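Local coordinates for protein putative acyl-CoA dehydrogenase (PDB 5JSC) that is a putative flavoprotein of the acyl-CoA dehydrogenase family that binds flavin-adenine dinucleotide in a four-chain assembly, at residues D172-W177 / R230-G235; D185-F190 / V207-P212. All coordinates share one frame; numbering follows the deposited sequence.

In the fold
Contacts 1 and 2 both lie in the middle, beta-rich domain of the acyl-CoA dehydrogenase fold, with centres about 11 Å apart. Each joins antiparallel strands, but of two different sheets. Contact 1 pairs strands 168-179 and 228-233. Contact 2 pairs strands 186-192 and 202-208 of a hairpin. The sheets pack together where Leu231 meets Tyr187 and Phe233 meets Val189, and Lys175 NZ reaches Phe190 O. Both contacts are partly buried. Contact 1 turns Leu231, Phe233 and the chain of Lys175 toward contact 2, and has a partly exposed side of Asp174, Arg230 and His232. Contact 2 is held by backbone bonds and small apolar contacts, and runs out into a turn at the surface.

Contact 1: D172-W177 / R230-G235. With FAD (flavin-adenine dinucleotide), chain M.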
ATOM      1  N   ASP C 172      44.507  -5.752   7.423  1.00 18.27           N
ATOM      2  CA  ASP C 172      44.459  -6.334   6.087  1.00 18.29           C
ATOM      3  C   ASP C 172      43.018  -6.594   5.677  1.00 17.68           C
ATOM      4  O   ASP C 172      42.279  -7.274   6.397  1.00 19.36           O
ATOM      5  CB  ASP C 172      45.239  -7.649   6.030  1.00 20.14           C
ATOM      6  CG  ASP C 172      46.726  -7.442   6.142  1.00 23.46           C
ATOM      7  OD1 ASP C 172      47.348  -7.078   5.120  1.00 24.62           O
ATOM      8  OD2 ASP C 172      47.269  -7.641   7.249  1.00 26.68           O
ATOM      9  N   GLY C 173      42.636  -6.083   4.513  1.00 16.66           N
ATOM     10  CA  GLY C 173      41.328  -6.325   3.941  1.00 16.74           C
ATOM     11  C   GLY C 173      40.741  -5.035   3.409  1.00 17.16           C
ATOM     12  O   GLY C 173      41.452  -4.048   3.214  1.00 19.42           O
ATOM     13  N   ASP C 174      39.428  -5.035   3.193  1.00 17.30           N
ATOM     14  CA  ASP C 174      38.771  -3.937   2.496  1.00 16.48           C
ATOM     15  C   ASP C 174      37.571  -3.423   3.273  1.00 14.78           C
ATOM     16  O   ASP C 174      36.854  -4.196   3.914  1.00 16.64           O
ATOM     17  CB  ASP C 174      38.311  -4.358   1.088  1.00 19.65           C
ATOM     18  CG  ASP C 174      39.451  -4.362   0.071  1.00 26.06           C
ATOM     19  OD1 ASP C 174      40.562  -4.789   0.412  1.00 30.73           O
ATOM     20  OD2 ASP C 174      39.235  -3.930  -1.075  1.00 31.64           O
ATOM     21  N   LYS C 175      37.357  -2.111   3.204  1.00 12.85           N
ATOM     22  CA  LYS C 175      36.098  -1.475   3.566  1.00 12.29           C
ATOM     23  C   LYS C 175      35.561  -0.817   2.308  1.00 12.73           C
ATOM     24  O   LYS C 175      36.337  -0.438   1.430  1.00 13.21           O
ATOM     25  CB  LYS C 175      36.278  -0.413   4.670  1.00 12.81           C
ATOM     26  CG  LYS C 175      36.758  -0.967   6.006  1.00 12.40           C
ATOM     27  CD  LYS C 175      35.762  -1.967   6.570  1.00 13.42           C
ATOM     28  CE  LYS C 175      36.054  -2.239   8.029  1.00 12.76           C
ATOM     29  NZ  LYS C 175      35.166  -3.302   8.606  1.00 13.51           N
ATOM     30  N   THR C 176      34.244  -0.679   2.192  1.00 12.27           N
ATOM     31  CA  THR C 176      33.745  -0.018   0.996  1.00 11.41           C
ATOM     32  C   THR C 176      32.449   0.733   1.291  1.00 12.03           C
ATOM     33  O   THR C 176      31.885   0.654   2.389  1.00 12.29           O
ATOM     34  CB  THR C 176      33.589  -1.016  -0.168  1.00 11.59           C
ATOM     35  OG1 THR C 176      33.534  -0.281  -1.393  1.00 12.87           O
ATOM     36  CG2 THR C 176      32.323  -1.882  -0.018  1.00 12.82           C
ATOM     37  N   TRP C 177      32.006   1.494   0.284  1.00 11.49           N
ATOM     38  CA  TRP C 177      30.922   2.478   0.412  1.00 10.98           C
ATOM     39  C   TRP C 177      31.254   3.532   1.458  1.00 11.24           C
ATOM     40  O   TRP C 177      30.359   4.033   2.141  1.00 13.43           O
ATOM     41  CB  TRP C 177      29.563   1.844   0.756  1.00 11.95           C
ATOM     42  CG  TRP C 177      29.237   0.571   0.023  1.00 10.84           C
ATOM     43  CD1 TRP C 177      29.084  -0.675   0.572  1.00  9.95           C
ATOM     44  CD2 TRP C 177      29.026   0.418  -1.383  1.00 11.18           C
ATOM     45  NE1 TRP C 177      28.798  -1.598  -0.416  1.00 11.54           N
ATOM     46  CE2 TRP C 177      28.765  -0.949  -1.623  1.00 11.75           C
ATOM     47  CE3 TRP C 177      29.044   1.303  -2.468  1.00 12.03           C
ATOM     48  CZ2 TRP C 177      28.528  -1.450  -2.901  1.00 13.35           C
ATOM     49  CZ3 TRP C 177      28.798   0.807  -3.736  1.00 13.62           C
ATOM     50  CH2 TRP C 177      28.549  -0.557  -3.944  1.00 14.62           C
ATOM     51  N   ARG C 230      36.266   2.785  -1.923  1.00 12.26           N
ATOM     52  CA  ARG C 230      36.682   1.497  -1.390  1.00 13.61           C
ATOM     53  C   ARG C 230      38.091   1.660  -0.843  1.00 14.12           C
ATOM     54  O   ARG C 230      38.973   2.174  -1.536  1.00 15.99           O
ATOM     55  CB  ARG C 230      36.644   0.416  -2.474  1.00 15.49           C
ATOM     56  CG  ARG C 230      37.012  -0.987  -2.000  1.00 17.78           C
ATOM     57  CD  ARG C 230      36.624  -2.011  -3.073  1.00 23.60           C
ATOM     58  NE  ARG C 230      37.078  -3.362  -2.765  1.00 30.53           N
ATOM     59  CZ  ARG C 230      36.536  -4.474  -3.264  1.00 33.54           C
ATOM     60  NH1 ARG C 230      35.495  -4.410  -4.092  1.00 35.24           N
ATOM     61  NH2 ARG C 230      37.029  -5.662  -2.925  1.00 32.49           N
ATOM     62  N   LEU C 231      38.287   1.261   0.409  1.00 13.77           N
ATOM     63  CA  LEU C 231      39.582   1.333   1.067  1.00 14.80           C
ATOM     64  C   LEU C 231      40.194  -0.052   1.096  1.00 15.07           C
ATOM     65  O   LEU C 231      39.545  -1.002   1.536  1.00 17.81           O
ATOM     66  CB  LEU C 231      39.440   1.846   2.497  1.00 16.90           C
ATOM     67  CG  LEU C 231      38.639   3.119   2.724  1.00 19.36           C
ATOM     68  CD1 LEU C 231      38.621   3.423   4.205  1.00 19.22           C
ATOM     69  CD2 LEU C 231      39.242   4.258   1.930  1.00 20.47           C
ATOM     70  N   HIS C 232      41.438  -0.168   0.652  1.00 15.24           N
ATOM     71  CA  HIS C 232      42.172  -1.418   0.769  1.00 16.42           C
ATOM     72  C   HIS C 232      43.285  -1.246   1.791  1.00 16.34           C
ATOM     73  O   HIS C 232      44.090  -0.315   1.690  1.00 18.48           O
ATOM     74  CB  HIS C 232      42.759  -1.858  -0.573  1.00 17.77           C
ATOM     75  CG  HIS C 232      43.557  -3.121  -0.479  1.00 21.12           C
ATOM     76  ND1 HIS C 232      42.984  -4.339  -0.184  1.00 22.46           N
ATOM     77  CD2 HIS C 232      44.885  -3.351  -0.611  1.00 22.67           C
ATOM     78  CE1 HIS C 232      43.924  -5.269  -0.153  1.00 23.98           C
ATOM     79  NE2 HIS C 232      45.086  -4.695  -0.409  1.00 24.21           N
ATOM     80  N   PHE C 233      43.323  -2.136   2.774  1.00 15.48           N
ATOM     81  CA  PHE C 233      44.336  -2.113   3.820  1.00 15.86           C
ATOM     82  C   PHE C 233      45.357  -3.187   3.488  1.00 17.75           C
ATOM     83  O   PHE C 233      45.047  -4.383   3.535  1.00 18.78           O
ATOM     84  CB  PHE C 233      43.709  -2.353   5.191  1.00 15.82           C
ATOM     85  CG  PHE C 233      42.789  -1.249   5.640  1.00 16.54           C
ATOM     86  CD1 PHE C 233      41.516  -1.126   5.104  1.00 17.29           C
ATOM     87  CD2 PHE C 233      43.198  -0.340   6.603  1.00 17.80           C
ATOM     88  CE1 PHE C 233      40.666  -0.116   5.520  1.00 18.18           C
ATOM     89  CE2 PHE C 233      42.358   0.680   7.024  1.00 17.43           C
ATOM     90  CZ  PHE C 233      41.088   0.789   6.484  1.00 18.06           C
ATOM     91  N   ALA C 234      46.569  -2.762   3.148  1.00 19.18           N
ATOM     92  CA  ALA C 234      47.648  -3.656   2.742  1.00 20.83           C
ATOM     93  C   ALA C 234      48.716  -3.623   3.830  1.00 20.60           C
ATOM     94  O   ALA C 234      49.721  -2.921   3.723  1.00 21.77           O
ATOM     95  CB  ALA C 234      48.209  -3.240   1.375  1.00 23.02           C
ATOM     96  N   GLY C 235      48.490  -4.391   4.892  1.00 21.15           N
ATOM     97  CA  GLY C 235      49.445  -4.398   5.986  1.00 21.33           C
ATOM     98  C   GLY C 235      49.566  -3.060   6.682  1.00 21.27           C
ATOM     99  O   GLY C 235      50.655  -2.699   7.145  1.00 23.86           O
TER
HETATM  100  PA  FAD M 501      23.569  -6.326   2.114  1.00 11.38           P
HETATM  101  O1A FAD M 501      24.095  -6.445   3.495  1.00 12.63           O
HETATM  102  O2A FAD M 501      24.023  -7.379   1.100  1.00 12.03           O
HETATM  103  O5B FAD M 501      21.983  -6.303   2.198  1.00 10.28           O
HETATM  104  C5B FAD M 501      21.209  -6.305   0.982  1.00  9.28           C
HETATM  105  C4B FAD M 501      19.776  -6.106   1.402  1.00  9.99           C
HETATM  106  O4B FAD M 501      19.357  -7.241   2.181  1.00 11.42           O
HETATM  107  C3B FAD M 501      19.529  -4.934   2.341  1.00 10.76           C
HETATM  108  O3B FAD M 501      19.487  -3.673   1.668  1.00 12.35           O
HETATM  109  C2B FAD M 501      18.199  -5.326   2.989  1.00 10.58           C
HETATM  110  O2B FAD M 501      17.113  -4.957   2.139  1.00 12.84           O
HETATM  111  C1B FAD M 501      18.307  -6.860   3.047  1.00 10.74           C
HETATM  112  N9A FAD M 501      18.591  -7.420   4.364  1.00 10.69           N
HETATM  113  C8A FAD M 501      19.678  -7.164   5.159  1.00 12.37           C
HETATM  114  N7A FAD M 501      19.718  -7.880   6.255  1.00 13.10           N
HETATM  115  C5A FAD M 501      18.573  -8.663   6.181  1.00 12.28           C
HETATM  116  C6A FAD M 501      18.042  -9.649   7.032  1.00 13.18           C
HETATM  117  N6A FAD M 501      18.605 -10.016   8.188  1.00 15.11           N
HETATM  118  N1A FAD M 501      16.887 -10.247   6.661  1.00 13.54           N
HETATM  119  C2A FAD M 501      16.305  -9.865   5.516  1.00 12.19           C
HETATM  120  N3A FAD M 501      16.715  -8.947   4.633  1.00 10.29           N
HETATM  121  C4A FAD M 501      17.865  -8.383   5.025  1.00  9.81           C
HETATM  122  N1  FAD M 501      29.055   2.183   5.127  1.00 10.01           N
HETATM  123  C2  FAD M 501      30.039   2.580   5.993  1.00  9.87           C
HETATM  124  O2  FAD M 501      30.642   1.771   6.720  1.00 12.33           O
HETATM  125  N3  FAD M 501      30.387   3.903   6.061  1.00 10.71           N
HETATM  126  C4  FAD M 501      29.826   4.925   5.319  1.00 11.10           C
HETATM  127  O4  FAD M 501      30.274   6.066   5.393  1.00 13.31           O
HETATM  128  C4X FAD M 501      28.776   4.511   4.435  1.00 10.75           C
HETATM  129  N5  FAD M 501      28.242   5.408   3.653  1.00 11.62           N
HETATM  130  C5X FAD M 501      27.377   4.976   2.661  1.00 10.98           C
HETATM  131  C6  FAD M 501      26.923   5.899   1.721  1.00 11.48           C
HETATM  132  C7  FAD M 501      26.138   5.501   0.645  1.00 12.07           C
HETATM  133  C7M FAD M 501      25.707   6.525  -0.374  1.00 12.48           C
HETATM  134  C8  FAD M 501      25.775   4.146   0.518  1.00 12.50           C
HETATM  135  C8M FAD M 501      24.927   3.671  -0.637  1.00 15.05           C
HETATM  136  C9  FAD M 501      26.210   3.227   1.467  1.00 11.15           C
HETATM  137  C9A FAD M 501      27.013   3.627   2.531  1.00  9.83           C
HETATM  138  N10 FAD M 501      27.553   2.703   3.451  1.00  9.88           N
HETATM  139  C10 FAD M 501      28.463   3.110   4.395  1.00  9.49           C
HETATM  140  C1' FAD M 501      27.252   1.274   3.286  1.00 10.71           C
HETATM  141  C2' FAD M 501      25.874   0.882   3.809  1.00 10.25           C
HETATM  142  O2' FAD M 501      25.835   0.942   5.234  1.00 12.74           O
HETATM  143  C3' FAD M 501      25.550  -0.539   3.351  1.00 10.84           C
HETATM  144  O3' FAD M 501      25.376  -0.459   1.943  1.00 10.75           O
HETATM  145  C4' FAD M 501      24.296  -1.129   3.994  1.00 10.76           C
HETATM  146  O4' FAD M 501      24.570  -1.425   5.365  1.00 12.40           O
HETATM  147  C5' FAD M 501      23.823  -2.375   3.274  1.00 10.65           C
HETATM  148  O5' FAD M 501      24.918  -3.314   3.250  1.00 11.10           O
HETATM  149  P   FAD M 501      25.227  -4.018   1.819  1.00 11.15           P
HETATM  150  O1P FAD M 501      25.352  -3.001   0.737  1.00 11.27           O
HETATM  151  O2P FAD M 501      26.403  -4.932   1.978  1.00 12.14           O
HETATM  152  O3P FAD M 501      23.927  -4.894   1.524  1.00  9.85           O
HETATM  153  O   HOH W   1      45.875  -6.962   2.584  1.00 34.17           O
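The shortest polar bond runs from His232 ND1 to Asp174 OD1, 2.5 Å, on the syn side of the carboxylate and nearly in the imidazole plane. Arg230 NE donates to Asp174 OD2 at 2.8 Å in a salt bridge, along the anti lone pair and in the guanidinium plane. The carboxylate and guanidinium planes stand almost perpendicular, at 88°. Arg230 reaches the acid with an extended chain, its CG anti to the backbone N (chi1 -178°). On the way Arg230 CB passes 3.4 Å from Thr176 OG1.

Behind these groups the strands pair antiparallel. Phe233 N gives Gly173 O a 2.7 Å bond, and Lys175 and Leu231 exchange two more. At Gly173 the backbone angles leave no room for a CB beside the carbonyl O of Asp172. On the other face, Lys175 CG lies 4.0 Å from Phe233 CE1, and the lysine amine goes on to a salt bridge with Glu148. At the far end Gly235 N meets Asp172 OD1 at 2.9 Å from above the carboxylate plane, and a water donates to both Asp172 OD1 and Phe233 O.

Strand 168-179 leads to the flavin, where Trp177 belongs to the FAD pocket and its CB lies 3.5 Å from FAD N10. The two-sided grip fixes the rotation of the Asp174 carboxylate, and the nearby arginine would be expected to stabilise its negative charge.

Contact 2: D185-F190 / V207-P212; sequences DFYVVF and VDADTP
Phe186 and Asp208 form a non-hydrogen-bonded antiparallel pair, and Tyr187 and Val207 the hydrogen-bonded pair beside it, with Tyr187 N to Val207 O at 2.9 Å and Val207 N to Tyr187 O at 2.8 Å. Val189 CG2 meets Val207 CG2 at 3.6 Å, one methyl branch against the other. Both valines hold CG1 anti to the backbone N (chi1 -180° and -177°) and CG2 anti to the carbonyl carbon. The Tyr187 ring has Val207 O near its plane at the edge, and its CE1 lies 4.1 Å from Ala209 CB.

The strands are the two arms of a beta hairpin in the middle domain. On the Phe186 side, Phe186 CB lies 4.0 Å from Asp208 OD1, and its ring turns away to meet Tyr131 edge-to-face. Asp208 OD1 is hydrogen-bonded to the Tyr131 hydroxyl, and OD2 forms a salt bridge with Arg130. The Tyr187 hydroxyl is hydrogen-bonded to Gly182 N.

From Asp208, the last paired residue, the chain folds into a type I turn that ends at Thr211. Asp208 O accepts from both Thr211 N and Thr211 OG1, the latter at 2.7 Å. Ala209 N still reaches back to Asp185 O at 3.0 Å, from above the carbonyl plane, and a water links Asp185 O with Asp210 N.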
ATOM      1  N   ASP C 185      40.441  13.015   6.517  1.00 13.51           N
ATOM      2  CA  ASP C 185      41.722  13.097   7.205  1.00 13.62           C
ATOM      3  C   ASP C 185      41.963  11.923   8.142  1.00 13.44           C
ATOM      4  O   ASP C 185      43.119  11.628   8.472  1.00 15.22           O
ATOM      5  CB  ASP C 185      41.805  14.418   7.976  1.00 15.14           C
ATOM      6  CG  ASP C 185      41.880  15.611   7.045  1.00 17.77           C
ATOM      7  OD1 ASP C 185      42.917  15.749   6.357  1.00 22.52           O
ATOM      8  OD2 ASP C 185      40.910  16.391   6.977  1.00 16.13           O
ATOM      9  N   PHE C 186      40.904  11.237   8.554  1.00 12.90           N
ATOM     10  CA  PHE C 186      41.036  10.023   9.343  1.00 13.23           C
ATOM     11  C   PHE C 186      39.777   9.202   9.139  1.00 12.25           C
ATOM     12  O   PHE C 186      38.728   9.722   8.735  1.00 11.97           O
ATOM     13  CB  PHE C 186      41.251  10.325  10.835  1.00 14.26           C
ATOM     14  CG  PHE C 186      40.067  10.978  11.490  1.00 13.10           C
ATOM     15  CD1 PHE C 186      39.031  10.208  12.023  1.00 13.83           C
ATOM     16  CD2 PHE C 186      39.964  12.366  11.551  1.00 12.63           C
ATOM     17  CE1 PHE C 186      37.921  10.812  12.609  1.00 13.58           C
ATOM     18  CE2 PHE C 186      38.874  12.968  12.140  1.00 14.37           C
ATOM     19  CZ  PHE C 186      37.846  12.194  12.670  1.00 14.87           C
ATOM     20  N   TYR C 187      39.900   7.914   9.445  1.00 12.43           N
ATOM     21  CA  TYR C 187      38.820   6.942   9.362  1.00 11.84           C
ATOM     22  C   TYR C 187      38.712   6.244  10.701  1.00 12.22           C
ATOM     23  O   TYR C 187      39.721   5.770  11.222  1.00 13.92           O
ATOM     24  CB  TYR C 187      39.096   5.901   8.264  1.00 13.43           C
ATOM     25  CG  TYR C 187      39.246   6.505   6.897  1.00 13.12           C
ATOM     26  CD1 TYR C 187      40.482   6.962   6.445  1.00 14.65           C
ATOM     27  CD2 TYR C 187      38.153   6.621   6.051  1.00 14.38           C
ATOM     28  CE1 TYR C 187      40.612   7.529   5.191  1.00 14.10           C
ATOM     29  CE2 TYR C 187      38.274   7.179   4.797  1.00 14.93           C
ATOM     30  CZ  TYR C 187      39.498   7.633   4.371  1.00 14.34           C
ATOM     31  OH  TYR C 187      39.602   8.202   3.117  1.00 14.57           O
ATOM     32  N   VAL C 188      37.509   6.181  11.264  1.00 12.14           N
ATOM     33  CA  VAL C 188      37.253   5.254  12.364  1.00 11.18           C
ATOM     34  C   VAL C 188      36.981   3.892  11.731  1.00 10.98           C
ATOM     35  O   VAL C 188      35.968   3.703  11.053  1.00 13.31           O
ATOM     36  CB  VAL C 188      36.086   5.706  13.248  1.00 12.22           C
ATOM     37  CG1 VAL C 188      35.777   4.641  14.287  1.00 13.89           C
ATOM     38  CG2 VAL C 188      36.428   7.013  13.941  1.00 12.33           C
ATOM     39  N   VAL C 189      37.894   2.943  11.935  1.00 11.71           N
ATOM     40  CA  VAL C 189      37.876   1.652  11.246  1.00 11.98           C
ATOM     41  C   VAL C 189      37.553   0.564  12.258  1.00 12.20           C
ATOM     42  O   VAL C 189      38.187   0.489  13.320  1.00 14.31           O
ATOM     43  CB  VAL C 189      39.223   1.357  10.561  1.00 13.55           C
ATOM     44  CG1 VAL C 189      39.181   0.004   9.836  1.00 14.58           C
ATOM     45  CG2 VAL C 189      39.600   2.473   9.592  1.00 14.43           C
ATOM     46  N   PHE C 190      36.604  -0.304  11.914  1.00 11.18           N
ATOM     47  CA  PHE C 190      36.264  -1.451  12.747  1.00 12.24           C
ATOM     48  C   PHE C 190      36.857  -2.694  12.110  1.00 13.17           C
ATOM     49  O   PHE C 190      36.714  -2.904  10.901  1.00 13.41           O
ATOM     50  CB  PHE C 190      34.747  -1.570  12.922  1.00 11.70           C
ATOM     51  CG  PHE C 190      34.149  -0.360  13.574  1.00 12.19           C
ATOM     52  CD1 PHE C 190      33.824   0.759  12.817  1.00 13.52           C
ATOM     53  CD2 PHE C 190      33.979  -0.315  14.950  1.00 12.86           C
ATOM     54  CE1 PHE C 190      33.310   1.901  13.415  1.00 13.79           C
ATOM     55  CE2 PHE C 190      33.459   0.821  15.557  1.00 13.83           C
ATOM     56  CZ  PHE C 190      33.127   1.934  14.788  1.00 13.77           C
ATOM     57  N   VAL C 207      42.291   5.692  12.324  1.00 15.02           N
ATOM     58  CA  VAL C 207      43.334   5.456  11.332  1.00 15.23           C
ATOM     59  C   VAL C 207      43.515   6.733  10.519  1.00 15.12           C
ATOM     60  O   VAL C 207      42.630   7.116   9.743  1.00 15.19           O
ATOM     61  CB  VAL C 207      43.007   4.259  10.429  1.00 16.00           C
ATOM     62  CG1 VAL C 207      44.158   4.006   9.466  1.00 17.79           C
ATOM     63  CG2 VAL C 207      42.738   3.021  11.283  1.00 17.05           C
ATOM     64  N   ASP C 208      44.660   7.395  10.692  1.00 16.50           N
ATOM     65  CA  ASP C 208      44.934   8.601   9.924  1.00 16.25           C
ATOM     66  C   ASP C 208      45.035   8.262   8.443  1.00 16.58           C
ATOM     67  O   ASP C 208      45.517   7.190   8.069  1.00 17.05           O
ATOM     68  CB  ASP C 208      46.226   9.263  10.405  1.00 17.89           C
ATOM     69  CG  ASP C 208      46.109   9.821  11.817  1.00 20.45           C
ATOM     70  OD1 ASP C 208      44.979  10.099  12.259  1.00 20.82           O
ATOM     71  OD2 ASP C 208      47.150   9.982  12.486  1.00 23.83           O
ATOM     72  N   ALA C 209      44.568   9.183   7.597  1.00 16.66           N
ATOM     73  CA  ALA C 209      44.516   8.903   6.166  1.00 17.78           C
ATOM     74  C   ALA C 209      45.901   8.695   5.571  1.00 19.03           C
ATOM     75  O   ALA C 209      46.035   8.006   4.552  1.00 21.81           O
ATOM     76  CB  ALA C 209      43.793  10.037   5.435  1.00 17.57           C
ATOM     77  N   ASP C 210      46.939   9.267   6.178  1.00 20.03           N
ATOM     78  CA  ASP C 210      48.287   9.135   5.647  1.00 21.86           C
ATOM     79  C   ASP C 210      48.993   7.874   6.134  1.00 20.29           C
ATOM     80  O   ASP C 210      50.202   7.738   5.922  1.00 22.53           O
ATOM     81  CB  ASP C 210      49.117  10.389   5.976  1.00 26.13           C
ATOM     82  CG  ASP C 210      49.379  10.566   7.466  1.00 30.37           C
ATOM     83  OD1 ASP C 210      48.757   9.868   8.294  1.00 31.49           O
ATOM     84  OD2 ASP C 210      50.215  11.433   7.813  1.00 34.11           O
ATOM     85  N   THR C 211      48.269   6.948   6.759  1.00 18.94           N
ATOM     86  CA  THR C 211      48.855   5.687   7.209  1.00 18.95           C
ATOM     87  C   THR C 211      49.381   4.897   6.014  1.00 19.65           C
ATOM     88  O   THR C 211      48.608   4.607   5.090  1.00 20.77           O
ATOM     89  CB  THR C 211      47.820   4.848   7.961  1.00 18.75           C
ATOM     90  OG1 THR C 211      47.361   5.564   9.116  1.00 19.95           O
ATOM     91  CG2 THR C 211      48.414   3.498   8.394  1.00 19.33           C
ATOM     92  N   PRO C 212      50.660   4.529   5.986  1.00 20.94           N
ATOM     93  CA  PRO C 212      51.147   3.686   4.890  1.00 21.09           C
ATOM     94  C   PRO C 212      50.388   2.369   4.862  1.00 20.86           C
ATOM     95  O   PRO C 212      50.090   1.785   5.904  1.00 21.25           O
ATOM     96  CB  PRO C 212      52.629   3.487   5.225  1.00 22.26           C
ATOM     97  CG  PRO C 212      52.976   4.671   6.052  1.00 22.69           C
ATOM     98  CD  PRO C 212      51.751   4.935   6.888  1.00 20.98           C
TER
HETATM   99  O   HOH W   2      46.332  11.815   7.877  1.00 34.13           O